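Side-chain contact in methionine-binding lipoprotein metQ (Bacillus subtilis subsp. subtilis, PDB 4GOT), which binds methionine and probably delivers it to the membrane-bound permease of an ABC importer, and is also involved in methionine sulfoxide transport: residues Gly82-Glu87 with Glu225-Lys230. Numbering follows the deposited sequence.
Sequences GAVHLE and EVLHSK. With MSE (selenomethionine), chain B.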
loop_
_atom_site.group_PDB
_atom_site.type_symbol
_atom_site.label_atom_id
_atom_site.label_comp_id
_atom_site.label_asym_id
_atom_site.label_seq_id
_atom_site.Cartn_x
_atom_site.Cartn_y
_atom_site.Cartn_z
ATOM N N GLY A 82 -1.642 4.838 13.815
ATOM C CA GLY A 82 -2.670 3.774 13.820
ATOM C C GLY A 82 -3.060 3.272 12.419
ATOM O O GLY A 82 -3.126 4.041 11.445
ATOM N N ALA A 83 -3.341 1.971 12.342
ATOM C CA ALA A 83 -3.822 1.318 11.104
ATOM C C ALA A 83 -5.311 1.684 10.789
ATOM O O ALA A 83 -6.102 1.943 11.695
ATOM C CB ALA A 83 -3.614 -0.208 11.227
ATOM N N VAL A 84 -5.667 1.711 9.510
ATOM C CA VAL A 84 -7.002 2.102 9.010
ATOM C C VAL A 84 -7.657 1.019 8.121
ATOM O O VAL A 84 -8.845 0.700 8.308
ATOM C CB VAL A 84 -6.972 3.419 8.210
ATOM C CG1 VAL A 84 -8.386 3.866 7.838
ATOM C CG2 VAL A 84 -6.249 4.503 8.989
ATOM N N HIS A 85 -6.870 0.502 7.164
ATOM C CA HIS A 85 -7.334 -0.358 6.078
ATOM C C HIS A 85 -6.182 -1.209 5.489
ATOM O O HIS A 85 -5.002 -0.845 5.520
ATOM C CB HIS A 85 -8.048 0.461 4.969
ATOM C CG HIS A 85 -7.139 1.074 3.947
ATOM N ND1 HIS A 85 -6.901 2.436 3.873
ATOM C CD2 HIS A 85 -6.465 0.527 2.908
ATOM C CE1 HIS A 85 -6.084 2.686 2.872
ATOM N NE2 HIS A 85 -5.810 1.548 2.265
ATOM N N LEU A 86 -6.586 -2.325 4.910
ATOM C CA LEU A 86 -5.735 -3.255 4.173
ATOM C C LEU A 86 -6.100 -3.250 2.648
ATOM O O LEU A 86 -7.294 -3.170 2.247
ATOM C CB LEU A 86 -5.919 -4.681 4.798
ATOM C CG LEU A 86 -5.058 -5.844 4.236
ATOM C CD1 LEU A 86 -3.561 -5.542 4.336
ATOM C CD2 LEU A 86 -5.401 -7.202 4.880
ATOM N N GLU A 87 -5.073 -3.362 1.804
ATOM C CA GLU A 87 -5.245 -3.534 0.351
ATOM C C GLU A 87 -4.557 -4.841 -0.096
ATOM O O GLU A 87 -3.384 -4.835 -0.414
ATOM C CB GLU A 87 -4.586 -2.366 -0.403
ATOM C CG GLU A 87 -5.248 -1.029 -0.219
ATOM C CD GLU A 87 -4.409 0.122 -0.780
ATOM O OE1 GLU A 87 -3.625 -0.061 -1.743
ATOM O OE2 GLU A 87 -4.539 1.225 -0.220
ATOM N N GLU A 225 -10.218 8.628 15.295
ATOM C CA GLU A 225 -11.609 8.422 15.687
ATOM C C GLU A 225 -12.562 8.372 14.492
ATOM O O GLU A 225 -13.370 7.472 14.368
ATOM C CB GLU A 225 -12.066 9.514 16.653
ATOM C CG GLU A 225 -11.826 9.194 18.114
ATOM C CD GLU A 225 -12.424 10.229 19.083
ATOM O OE1 GLU A 225 -13.107 11.189 18.637
ATOM O OE2 GLU A 225 -12.207 10.085 20.307
ATOM N N VAL A 226 -12.520 9.378 13.634
ATOM C CA VAL A 226 -13.366 9.369 12.441
ATOM C C VAL A 226 -13.044 8.185 11.497
ATOM O O VAL A 226 -13.978 7.526 10.989
ATOM C CB VAL A 226 -13.308 10.709 11.672
ATOM C CG1 VAL A 226 -14.059 10.577 10.360
ATOM C CG2 VAL A 226 -13.907 11.829 12.521
ATOM N N LEU A 227 -11.756 7.892 11.303
ATOM C CA LEU A 227 -11.334 6.824 10.354
ATOM C C LEU A 227 -11.692 5.402 10.854
ATOM O O LEU A 227 -11.666 4.400 10.080
ATOM C CB LEU A 227 -9.853 6.909 10.023
ATOM C CG LEU A 227 -9.361 8.134 9.281
ATOM C CD1 LEU A 227 -7.825 8.135 9.195
ATOM C CD2 LEU A 227 -10.011 8.257 7.912
ATOM N N HIS A 228 -12.071 5.321 12.111
ATOM C CA HIS A 228 -12.599 4.032 12.667
ATOM C C HIS A 228 -14.083 4.081 12.913
ATOM O O HIS A 228 -14.633 3.132 13.443
ATOM C CB HIS A 228 -11.800 3.605 13.899
ATOM C CG HIS A 228 -10.447 3.156 13.514
ATOM N ND1 HIS A 228 -10.207 1.865 13.093
ATOM C CD2 HIS A 228 -9.296 3.848 13.298
ATOM C CE1 HIS A 228 -8.950 1.778 12.670
ATOM N NE2 HIS A 228 -8.380 2.970 12.774
ATOM N N SER A 229 -14.747 5.177 12.520
ATOM C CA SER A 229 -16.230 5.247 12.704
ATOM C C SER A 229 -16.965 4.167 11.879
ATOM O O SER A 229 -16.436 3.660 10.872
ATOM C CB SER A 229 -16.762 6.635 12.324
ATOM O OG SER A 229 -16.623 6.894 10.937
ATOM N N LYS A 230 -18.187 3.842 12.270
ATOM C CA LYS A 230 -19.017 2.937 11.459
ATOM C C LYS A 230 -19.222 3.535 10.068
ATOM O O LYS A 230 -19.119 2.820 9.089
ATOM C CB LYS A 230 -20.372 2.612 12.110
ATOM C CG LYS A 230 -21.161 1.520 11.363
ATOM C CD LYS A 230 -22.572 1.307 11.891
ATOM C CE LYS A 230 -23.379 0.322 11.034
ATOM N NZ LYS A 230 -22.706 -0.996 10.809
HETATM N N MSE B 300 -1.414 1.390 -0.558
HETATM C CA MSE B 300 -0.254 0.503 -0.870
HETATM C C MSE B 300 -0.522 -0.998 -0.511
HETATM O O MSE B 300 -0.950 -1.228 0.587
HETATM O OXT MSE B 300 -0.289 -1.993 -1.242
HETATM C CB MSE B 300 0.961 0.990 -0.065
HETATM C CG MSE B 300 2.282 0.412 -0.466
HETATM SE SE MSE B 300 3.753 0.925 0.756
HETATM C CE MSE B 300 4.024 2.885 0.063
HETATM O O HOH W 1 -11.234 1.713 9.503
#
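His228 reaches Ala83 by a polar contact: its NE2 lies 2.7 Å from Ala83 O, but the N-H...O angle of 126° marks the hydrogen bond as weak despite the short distance. The carbonyl oxygen sits at the ring edge, near the ring plane. With CG anti to its own carbonyl carbon (chi1 -71°), the end of the imidazole comes closer to the strand than its CB direction alone suggests, while ND1 is hydrogen-bonded to Lys233 NZ. A water supplies a second polar link, donating to Val84 O at 2.9 Å and to Leu227 O at 2.8 Å.

Apolar contact is confined to Val84 and Leu227, whose side chains meet at a slant: Val84 CG2 meets Leu227 CD1 at 4.0 Å, and CG1 rests against Leu227 CB. Ile208 of the adjacent strand touches both residues.

Within residues 82-87, Glu87 OE1 accepts from the selenomethionine N at 2.9 Å. The His228, water and Val84-Leu227 contacts join helix 218-227 and the turn after it to strand 78-86 of a mixed sheet, the helix-on-sheet layering of a periplasmic-binding-protein lobe, with the strand leading into the amino-acid pocket.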